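Local coordinates for uncharacterized protein lp_2219 (Lactobacillus plantarum, PDB 3HFQ) that is of unknown function but forms a seven-bladed beta-propeller of the lactonase family and may hydrolyse a sugar lactone, at residues 5-10 with 299-304. The protein carries 1 engineered substitution. Residues are numbered along the deposited sequence; the frame is centred on the assembly and turned at random.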
loop_
_atom_site.group_PDB
_atom_site.type_symbol
_atom_site.label_atom_id
_atom_site.label_comp_id
_atom_site.label_asym_id
_atom_site.label_seq_id
_atom_site.Cartn_x
_atom_site.Cartn_y
_atom_site.Cartn_z
ATOM N N ILE A 5 0.163 -15.517 -4.742
ATOM C CA ILE A 5 0.174 -14.059 -4.787
ATOM C C ILE A 5 -1.084 -13.558 -5.490
ATOM O O ILE A 5 -1.529 -14.160 -6.466
ATOM C CB ILE A 5 1.370 -13.524 -5.606
ATOM C CG1 ILE A 5 2.672 -14.160 -5.130
ATOM C CG2 ILE A 5 1.433 -12.006 -5.497
ATOM C CD1 ILE A 5 3.860 -13.857 -6.039
ATOM N N LEU A 6 -1.647 -12.460 -4.992
ATOM C CA LEU A 6 -2.829 -11.862 -5.603
ATOM C C LEU A 6 -2.415 -10.521 -6.201
ATOM O O LEU A 6 -1.623 -9.786 -5.606
ATOM C CB LEU A 6 -3.937 -11.651 -4.565
ATOM C CG LEU A 6 -4.434 -12.900 -3.831
ATOM C CD1 LEU A 6 -5.634 -12.534 -2.955
ATOM C CD2 LEU A 6 -4.815 -13.979 -4.844
ATOM N N PHE A 7 -2.947 -10.206 -7.377
ATOM C CA PHE A 7 -2.621 -8.961 -8.059
ATOM C C PHE A 7 -3.835 -8.054 -8.232
ATOM O O PHE A 7 -4.843 -8.462 -8.813
ATOM C CB PHE A 7 -2.044 -9.254 -9.447
ATOM C CG PHE A 7 -0.751 -10.020 -9.425
ATOM C CD1 PHE A 7 0.424 -9.423 -8.974
ATOM C CD2 PHE A 7 -0.701 -11.333 -9.886
ATOM C CE1 PHE A 7 1.629 -10.122 -8.986
ATOM C CE2 PHE A 7 0.499 -12.041 -9.902
ATOM C CZ PHE A 7 1.666 -11.434 -9.452
ATOM N N GLY A 8 -3.727 -6.828 -7.729
ATOM C CA GLY A 8 -4.800 -5.859 -7.879
ATOM C C GLY A 8 -4.501 -5.108 -9.165
ATOM O O GLY A 8 -3.342 -5.021 -9.569
ATOM N N THR A 9 -5.525 -4.568 -9.815
ATOM C CA THR A 9 -5.317 -3.864 -11.076
ATOM C C THR A 9 -6.346 -2.778 -11.323
ATOM O O THR A 9 -7.282 -2.589 -10.550
ATOM C CB THR A 9 -5.473 -4.816 -12.276
ATOM O OG1 THR A 9 -6.860 -5.163 -12.411
ATOM C CG2 THR A 9 -4.664 -6.092 -12.081
ATOM N N TYR A 10 -6.137 -2.073 -12.430
ATOM C CA TYR A 10 -7.058 -1.063 -12.926
ATOM C C TYR A 10 -7.690 -1.884 -14.039
ATOM O O TYR A 10 -7.074 -2.840 -14.515
ATOM C CB TYR A 10 -6.310 0.108 -13.553
ATOM C CG TYR A 10 -6.091 1.281 -12.635
ATOM C CD1 TYR A 10 -7.125 2.167 -12.345
ATOM C CD2 TYR A 10 -4.846 1.504 -12.052
ATOM C CE1 TYR A 10 -6.919 3.262 -11.507
ATOM C CE2 TYR A 10 -4.630 2.587 -11.216
ATOM C CZ TYR A 10 -5.670 3.460 -10.943
ATOM O OH TYR A 10 -5.449 4.541 -10.122
ATOM N N PHE A 299 12.650 -13.100 -1.523
ATOM C CA PHE A 299 12.245 -12.600 -2.832
ATOM C C PHE A 299 11.425 -11.321 -2.730
ATOM O O PHE A 299 10.885 -10.995 -1.672
ATOM C CB PHE A 299 11.385 -13.641 -3.552
ATOM C CG PHE A 299 12.065 -14.959 -3.761
ATOM C CD1 PHE A 299 12.877 -15.172 -4.870
ATOM C CD2 PHE A 299 11.897 -15.991 -2.843
ATOM C CE1 PHE A 299 13.511 -16.398 -5.062
ATOM C CE2 PHE A 299 12.528 -17.221 -3.025
ATOM C CZ PHE A 299 13.333 -17.425 -4.134
ATOM N N VAL A 300 11.338 -10.611 -3.850
ATOM C CA VAL A 300 10.538 -9.400 -3.952
ATOM C C VAL A 300 9.842 -9.456 -5.304
ATOM O O VAL A 300 10.449 -9.841 -6.305
ATOM C CB VAL A 300 11.384 -8.114 -3.909
ATOM C CG1 VAL A 300 10.509 -6.913 -4.277
ATOM C CG2 VAL A 300 11.976 -7.919 -2.517
ATOM N N VAL A 301 8.564 -9.106 -5.321
ATOM C CA VAL A 301 7.794 -9.080 -6.559
ATOM C C VAL A 301 7.249 -7.670 -6.720
ATOM O O VAL A 301 6.689 -7.109 -5.783
ATOM C CB VAL A 301 6.609 -10.078 -6.518
ATOM C CG1 VAL A 301 5.682 -9.847 -7.712
ATOM C CG2 VAL A 301 7.138 -11.499 -6.538
ATOM N N VAL A 302 7.437 -7.094 -7.902
ATOM C CA VAL A 302 6.951 -5.753 -8.188
ATOM C C VAL A 302 6.091 -5.818 -9.444
ATOM O O VAL A 302 6.329 -6.655 -10.316
ATOM C CB VAL A 302 8.122 -4.761 -8.446
ATOM C CG1 VAL A 302 8.969 -5.247 -9.607
ATOM C CG2 VAL A 302 7.576 -3.361 -8.747
ATOM N N VAL A 303 5.080 -4.962 -9.523
ATOM C CA VAL A 303 4.230 -4.921 -10.710
ATOM C C VAL A 303 4.322 -3.535 -11.314
ATOM O O VAL A 303 4.372 -2.542 -10.592
ATOM C CB VAL A 303 2.740 -5.228 -10.402
ATOM C CG1 VAL A 303 2.580 -6.684 -10.020
ATOM C CG2 VAL A 303 2.221 -4.317 -9.295
ATOM N N ASN A 304 4.361 -3.480 -12.642
ATOM C CA ASN A 304 4.446 -2.219 -13.365
ATOM C C ASN A 304 3.113 -1.939 -14.035
ATOM O O ASN A 304 2.654 -2.702 -14.884
ATOM C CB ASN A 304 5.565 -2.289 -14.403
ATOM C CG ASN A 304 6.926 -2.479 -13.769
ATOM O OD1 ASN A 304 7.478 -1.555 -13.172
ATOM N ND2 ASN A 304 7.469 -3.687 -13.879
#
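Phe7 and Val303 meet because each sends one branch anti to its own carbonyl carbon: the ring of Phe7 (chi1 -63°) and CG1 of Val303 (chi1 -69°) both point in between the two strands. There CG1 of Val303 lies 3.6 Å from CD1 and 3.7 Å from CE1 of Phe7, a methyl coming in obliquely at the CD1-CE1 bond. The same ring is met near its plane by CG1 of Val301, 4.3 Å from CE1 of Phe7, while CG2 of Ile5 rests 3.9 Å above one face, offset toward the rim. Farther back along the strands, CD1 of the extended Ile5 side chain reaches CG2 of Val301 at 4.1 Å. No hydrogen bond crosses, and the axes of 5-9 and 299-304 come within 9.6 Å, their directions 22° apart, as expected for neighbouring sheets facing each other through side chains. Phe339 touches both Ile5 and Val301, and Val337 touches Val303, so strand 334-339, an antiparallel neighbour of strand 2-9, shares this apolar layer. The sheet that joins these N- and C-terminal strands packs here on the blade containing 299-304, a blade-to-blade interface of the seven-bladed beta-propeller at its ring closure.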